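Local structure of inclusion membrane protein A (Chlamydia trachomatis, 6E7E) at residues A[9-12]-A[13-17]; A[105-108]-A[109-112]. The protein acts as a SNARE-like protein of the chlamydial inclusion membrane in the homotypic fusion of inclusions, the chain here being its soluble, largely helical domain. The protein carries 2 engineered substitutions. One frame throughout, in Å; residues are numbered along the deposited sequence.

Contact 1 of 2, residues A[9-12]-A[13-17]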
ATOM      1  N   GLN A   9       7.260  -3.869 -18.253  1.00 10.95           N
ATOM      2  CA  GLN A   9       6.878  -2.442 -18.370  1.00 11.59           C
ATOM      3  C   GLN A   9       5.605  -2.170 -17.564  1.00 10.58           C
ATOM      4  O   GLN A   9       5.509  -1.095 -16.927  1.00 11.36           O
ATOM      5  CB  GLN A   9       6.722  -2.070 -19.827  1.00 12.70           C
ATOM      6  CG  GLN A   9       8.047  -2.042 -20.542  1.00 14.69           C
ATOM      7  CD  GLN A   9       7.949  -2.039 -22.043  1.00 15.87           C
ATOM      8  OE1 GLN A   9       6.893  -2.199 -22.679  1.00 19.65           O
ATOM      9  NE2 GLN A   9       9.102  -1.825 -22.618  1.00 17.71           N
ATOM     10  N   ASP A  10       4.647  -3.085 -17.554  1.00 10.41           N
ATOM     11  CA  ASP A  10       3.424  -2.912 -16.725  1.00 10.97           C
ATOM     12  C   ASP A  10       3.802  -2.870 -15.255  1.00 10.05           C
ATOM     13  O   ASP A  10       3.308  -2.038 -14.513  1.00 11.16           O
ATOM     14  CB  ASP A  10       2.462  -4.076 -16.952  1.00 11.80           C
ATOM     15  CG  ASP A  10       1.752  -4.101 -18.273  1.00 15.25           C
ATOM     16  OD1 ASP A  10       1.707  -3.057 -18.909  1.00 17.80           O
ATOM     17  OD2 ASP A  10       1.283  -5.204 -18.641  1.00 17.96           O
ATOM     18  N   LEU A  11       4.666  -3.784 -14.854  1.00  9.83           N
ATOM     19  CA  LEU A  11       5.076  -3.822 -13.446  1.00  9.70           C
ATOM     20  C   LEU A  11       5.861  -2.564 -13.091  1.00  9.33           C
ATOM     21  O   LEU A  11       5.713  -2.058 -11.977  1.00  9.84           O
ATOM     22  CB  LEU A  11       5.868  -5.085 -13.175  1.00 10.25           C
ATOM     23  CG  LEU A  11       6.221  -5.306 -11.717  1.00 11.21           C
ATOM     24  CD1 LEU A  11       4.979  -5.416 -10.821  1.00 12.95           C
ATOM     25  CD2 LEU A  11       7.084  -6.532 -11.579  1.00 14.48           C
ATOM     26  N   GLN A  12       6.707  -2.084 -13.981  1.00  9.36           N
ATOM     27  CA  GLN A  12       7.472  -0.856 -13.722  1.00  9.92           C
ATOM     28  C   GLN A  12       6.510   0.285 -13.392  1.00  9.95           C
ATOM     29  O   GLN A  12       6.719   1.036 -12.435  1.00 10.36           O
ATOM     30  CB  GLN A  12       8.303  -0.542 -14.934  1.00 11.77           C
ATOM     31  CG  GLN A  12       9.118   0.724 -14.857  1.00 16.62           C
ATOM     32  CD  GLN A  12       9.793   0.996 -16.181  1.00 20.40           C
ATOM     33  OE1 GLN A  12       9.233   0.821 -17.262  1.00 30.72           O
ATOM     34  NE2 GLN A  12      11.040   1.409 -16.098  1.00 25.54           N
ATOM     35  N   ARG A  13       5.459   0.394 -14.187  1.00  9.98           N
ATOM     36  CA  ARG A  13       4.453   1.453 -13.972  1.00 11.11           C
ATOM     37  C   ARG A  13       3.765   1.261 -12.625  1.00  9.95           C
ATOM     38  O   ARG A  13       3.600   2.227 -11.863  1.00 10.57           O
ATOM     39  CB  ARG A  13       3.439   1.378 -15.113  1.00 14.61           C
ATOM     40  CG  ARG A  13       2.246   2.318 -15.049  1.00 17.15           C
ATOM     41  CD  ARG A  13       1.173   1.928 -16.097  1.00 19.71           C
ATOM     42  NE  ARG A  13       1.745   1.800 -17.440  1.00 20.06           N
ATOM     43  CZ  ARG A  13       1.808   0.706 -18.214  1.00 17.93           C
ATOM     44  NH1 ARG A  13       1.223  -0.431 -17.873  1.00 18.18           N
ATOM     45  NH2 ARG A  13       2.456   0.774 -19.372  1.00 21.43           N
ATOM     46  N   GLU A  14       3.331   0.049 -12.318  1.00  9.29           N
ATOM     47  CA  GLU A  14       2.595  -0.155 -11.061  1.00  9.50           C
ATOM     48  C   GLU A  14       3.512   0.004  -9.855  1.00  8.56           C
ATOM     49  O   GLU A  14       3.049   0.527  -8.846  1.00  9.31           O
ATOM     50  CB  GLU A  14       1.919  -1.518 -11.074  1.00 10.41           C
ATOM     51  CG  GLU A  14       0.881  -1.685 -12.171  1.00 12.24           C
ATOM     52  CD  GLU A  14      -0.113  -0.539 -12.297  1.00 12.95           C
ATOM     53  OE1 GLU A  14      -0.723  -0.190 -11.294  1.00 16.34           O
ATOM     54  OE2 GLU A  14      -0.267   0.015 -13.399  1.00 18.33           O
ATOM     55  N   VAL A  15       4.765  -0.439  -9.926  1.00  9.09           N
ATOM     56  CA  VAL A  15       5.678  -0.221  -8.781  1.00  9.16           C
ATOM     57  C   VAL A  15       5.968   1.263  -8.625  1.00  9.01           C
ATOM     58  O   VAL A  15       6.021   1.743  -7.475  1.00  9.30           O
ATOM     59  CB  VAL A  15       6.948  -1.059  -8.934  1.00 10.53           C
ATOM     60  CG1 VAL A  15       8.012  -0.644  -7.946  1.00 11.85           C
ATOM     61  CG2 VAL A  15       6.608  -2.512  -8.813  1.00 11.46           C
ATOM     62  N   GLY A  16       6.110   1.999  -9.707  1.00  9.42           N
ATOM     63  CA  GLY A  16       6.270   3.456  -9.570  1.00  9.82           C
ATOM     64  C   GLY A  16       5.073   4.044  -8.832  1.00  8.90           C
ATOM     65  O   GLY A  16       5.242   4.901  -7.952  1.00  9.81           O
ATOM     66  N   SER A  17       3.883   3.620  -9.184  1.00  8.55           N
ATOM     67  CA  SER A  17       2.650   4.080  -8.503  1.00  8.82           C
ATOM     68  C   SER A  17       2.645   3.640  -7.045  1.00  8.28           C
ATOM     69  O   SER A  17       2.262   4.440  -6.181  1.00  8.84           O
ATOM     70  CB  SER A  17       1.444   3.592  -9.230  1.00  9.15           C
ATOM     71  OG  SER A  17       1.363   4.227 -10.478  1.00 12.85           O
TER
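Arg-13 reaches back to Asp-10 in an i to i+3 salt bridge on helix 4-38, the first long helix of this all-helical soluble domain. NH1 of Arg-13 donates to OD1 of Asp-10 at 2.9 Å, with an N-H...O angle of 155°. The two side chains run side by side and point the same way. OD1 lies at the edge of the guanidinium, near its plane. NH1, in turn, meets OD1 on its anti side and out of the carboxylate plane; the two flat groups are turned 54° against each other. CG of Arg-13 stands anti to its own backbone nitrogen, and the chain then bends at chi3 (-52°). That bend turns the head group back along the helix, and the carbonyl oxygen of Gln-9 faces one side of the guanidinium. OD2 of Asp-10 makes a weak, long ion pair with Lys-94 of helix 87-107.

Helical i to i+4 bonds run beneath this pair. Arg-13 N donates to Gln-9 O at 3.1 Å, and Glu-14 N to Asp-10 O at 3.0 Å. Gly-16 N continues the ladder to Gln-12 O. The bond from Val-15 N to Leu-11 O is the shortest of the four, at 2.8 Å.

Leu-11 and Val-15 are both buried. Leu-11 also packs on Phe-67, Leu-70 and Leu-71 of helix 65-73, so this side of the helix joins the bundle interior. Glu-14 packs against Leu-93, Lys-94 and Val-97 of helix 87-107. CG2 of Val-15 stands beside its backbone nitrogen. There, CG2 of Val-15 lies 3.9 Å from CD1 of Leu-11 and 3.3 Å from the Leu-11 carbonyl oxygen.

Contact 2 of 2, residues A[105-108]-A[109-112]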
ATOM      1  N   ARG A 105      -7.348   9.673  -2.313  1.00 10.28           N
ATOM      2  CA  ARG A 105      -8.097  10.847  -2.783  1.00 11.99           C
ATOM      3  C   ARG A 105      -9.173  11.192  -1.756  1.00 11.98           C
ATOM      4  O   ARG A 105      -9.370  12.377  -1.432  1.00 15.21           O
ATOM      5  CB  ARG A 105      -8.668  10.586  -4.174  1.00 14.09           C
ATOM      6  CG  ARG A 105      -9.211  11.846  -4.817  1.00 19.41           C
ATOM      7  CD  ARG A 105      -9.586  11.671  -6.266  1.00 21.31           C
ATOM      8  NE  ARG A 105     -10.687  10.730  -6.443  1.00 25.04           N
ATOM      9  CZ  ARG A 105     -11.987  11.032  -6.384  1.00 30.12           C
ATOM     10  NH1 ARG A 105     -12.388  12.264  -6.124  1.00 32.34           N
ATOM     11  NH2 ARG A 105     -12.887  10.085  -6.583  1.00 33.23           N
ATOM     12  N   PHE A 106      -9.928  10.224  -1.280  1.00 13.01           N
ATOM     13  CA  PHE A 106     -11.018  10.495  -0.315  1.00 14.53           C
ATOM     14  C   PHE A 106     -10.478  10.909   1.042  1.00 12.00           C
ATOM     15  O   PHE A 106     -11.078  11.711   1.755  1.00 14.02           O
ATOM     16  CB  PHE A 106     -11.839   9.246   0.005  1.00 18.48           C
ATOM     17  CG  PHE A 106     -12.395   8.477  -1.167  1.00 24.47           C
ATOM     18  CD1 PHE A 106     -12.859   9.151  -2.285  1.00 27.81           C
ATOM     19  CD2 PHE A 106     -12.488   7.086  -1.145  1.00 25.88           C
ATOM     20  CE1 PHE A 106     -13.395   8.459  -3.363  1.00 28.83           C
ATOM     21  CE2 PHE A 106     -13.017   6.392  -2.224  1.00 30.92           C
ATOM     22  CZ  PHE A 106     -13.467   7.080  -3.334  1.00 30.76           C
ATOM     23  N   LEU A 107      -9.372  10.323   1.460  1.00 11.09           N
ATOM     24  CA  LEU A 107      -8.851  10.563   2.816  1.00 10.62           C
ATOM     25  C   LEU A 107      -8.159  11.918   2.891  1.00  9.50           C
ATOM     26  O   LEU A 107      -8.126  12.488   3.979  1.00 10.33           O
ATOM     27  CB  LEU A 107      -7.883   9.437   3.150  1.00 11.25           C
ATOM     28  CG  LEU A 107      -7.367   9.395   4.580  1.00 12.96           C
ATOM     29  CD1 LEU A 107      -8.499   9.303   5.598  1.00 13.10           C
ATOM     30  CD2 LEU A 107      -6.442   8.203   4.738  1.00 14.99           C
ATOM     31  N   THR A 108      -7.573  12.381   1.798  1.00  9.39           N
ATOM     32  CA  THR A 108      -6.655  13.544   1.847  1.00  9.24           C
ATOM     33  C   THR A 108      -7.239  14.751   2.572  1.00  9.21           C
ATOM     34  O   THR A 108      -6.539  15.320   3.395  1.00 10.31           O
ATOM     35  CB  THR A 108      -6.190  13.883   0.437  1.00 10.48           C
ATOM     36  OG1 THR A 108      -5.315  12.859  -0.032  1.00 11.20           O
ATOM     37  CG2 THR A 108      -5.399  15.162   0.388  1.00 11.83           C
ATOM     38  N   PRO A 109      -8.489  15.175   2.320  1.00  9.90           N
ATOM     39  CA  PRO A 109      -8.954  16.391   2.988  1.00  9.98           C
ATOM     40  C   PRO A 109      -9.466  16.184   4.412  1.00  9.52           C
ATOM     41  O   PRO A 109      -9.820  17.170   5.054  1.00 10.68           O
ATOM     42  CB  PRO A 109     -10.116  16.869   2.121  1.00 13.65           C
ATOM     43  CG  PRO A 109     -10.464  15.769   1.199  1.00 16.99           C
ATOM     44  CD  PRO A 109      -9.396  14.707   1.273  1.00 11.31           C
ATOM     45  N   LEU A 110      -9.604  14.962   4.873  1.00  9.43           N
ATOM     46  CA  LEU A 110     -10.459  14.753   6.061  1.00 10.25           C
ATOM     47  C   LEU A 110      -9.834  15.199   7.382  1.00 10.56           C
ATOM     48  O   LEU A 110     -10.578  15.710   8.215  1.00 11.85           O
ATOM     49  CB  LEU A 110     -10.872  13.287   6.113  1.00 12.11           C
ATOM     50  CG  LEU A 110     -11.748  12.856   4.930  1.00 15.90           C
ATOM     51  CD1 LEU A 110     -12.172  11.416   5.141  1.00 15.54           C
ATOM     52  CD2 LEU A 110     -12.944  13.757   4.646  1.00 19.18           C
ATOM     53  N   ALA A 111      -8.536  15.112   7.589  1.00 10.74           N
ATOM     54  CA  ALA A 111      -7.966  15.560   8.868  1.00 12.40           C
ATOM     55  C   ALA A 111      -8.179  17.072   9.010  1.00 12.02           C
ATOM     56  O   ALA A 111      -8.573  17.553  10.078  1.00 12.96           O
ATOM     57  CB  ALA A 111      -6.503  15.208   8.959  1.00 14.37           C
ATOM     58  N   GLU A 112      -7.777  17.857   8.035  1.00 12.34           N
ATOM     59  CA  GLU A 112      -8.002  19.323   8.132  1.00 13.37           C
ATOM     60  C   GLU A 112      -9.507  19.604   8.085  1.00 12.33           C
ATOM     61  O   GLU A 112      -9.940  20.563   8.736  1.00 13.97           O
ATOM     62  CB  GLU A 112      -7.277  20.064   7.006  1.00 30.00           C
ATOM     63  CG  GLU A 112      -5.761  19.962   7.070  1.00 30.00           C
ATOM     64  CD  GLU A 112      -5.174  20.757   8.221  1.00 30.00           C
ATOM     65  OE1 GLU A 112      -5.661  21.876   8.482  1.00 30.00           O
ATOM     66  OE2 GLU A 112      -4.225  20.261   8.865  1.00 30.00           O
TER
HETATM   67  O   HOH W   1      -6.554  13.721   6.010  1.00 13.17           O
HETATM   68  O   HOH W   2      -6.315  17.062   5.575  1.00 13.75           O
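Pro-109 sets its ring against Thr-108 where helix 87-107 gives way to helix 110-119, a proline-containing break between two helices. CD of Pro-109 is 3.4 Å from CB of Thr-108, a tight carbon pair, and the two side chains cross at about a right angle. Pro-109 CD also lies 3.6 Å from Arg-105 O, in the direction a helical amide would take. The proline nitrogen has no hydrogen to give that carbonyl. OG1 of Thr-108 turns back to the carbonyl oxygen of Ile-104, one turn earlier.

Leu-110 follows with the one direct hydrogen bond across the break. Leu-110 N donates to Leu-107 O at 3.0 Å, an i to i+3 bond that reaches the oxygen from above the carbonyl plane. CG of Leu-110 lies beside its own backbone nitrogen (chi1 -64°). This brings Leu-110 CG within 3.4 Å of Phe-106 O. The Leu-110 side chain also packs on Glu-130, Leu-131 and Ile-134 of helix 125-165, and Leu-107 meets Leu-131 of the same helix.

Ala-111 N is too far from Leu-107 O for a direct bond. Water 1 bridges them: it accepts from Ala-111 N at 2.9 Å and lies 2.8 Å from Leu-107 O.

Glu-112 repeats the pattern. Water 2 accepts from Glu-112 N at 3.0 Å and lies 2.8 Å from Thr-108 O. The Glu-112 carboxylate forms a salt bridge with Arg-115. The missing N-H of Pro-109 is consistent with the opening of the helix here; two waters stand in for the successive i to i+4 bonds from Ala-111 N to Leu-107 O and from Glu-112 N to Thr-108 O.

From the N terminus, contact 1 comes first, early on helix 4-38. Contact 2 comes much later, where helix 87-107 passes into helix 110-119. Each joins segments that follow directly in sequence, so neither closes a long loop. They are in series and neither nest nor cross. Their centres are 25 Å apart and their nearest atoms about 12 Å. Helices 4-38 and 87-107 connect their surroundings. Near contact 1, Ser-17 bonds to Arg-101 of helix 87-107. Near contact 2, Leu-107 packs on Leu-28 and Phe-32 of helix 4-38. Helix 65-73 joins at contact 1, and helix 125-165 at contact 2.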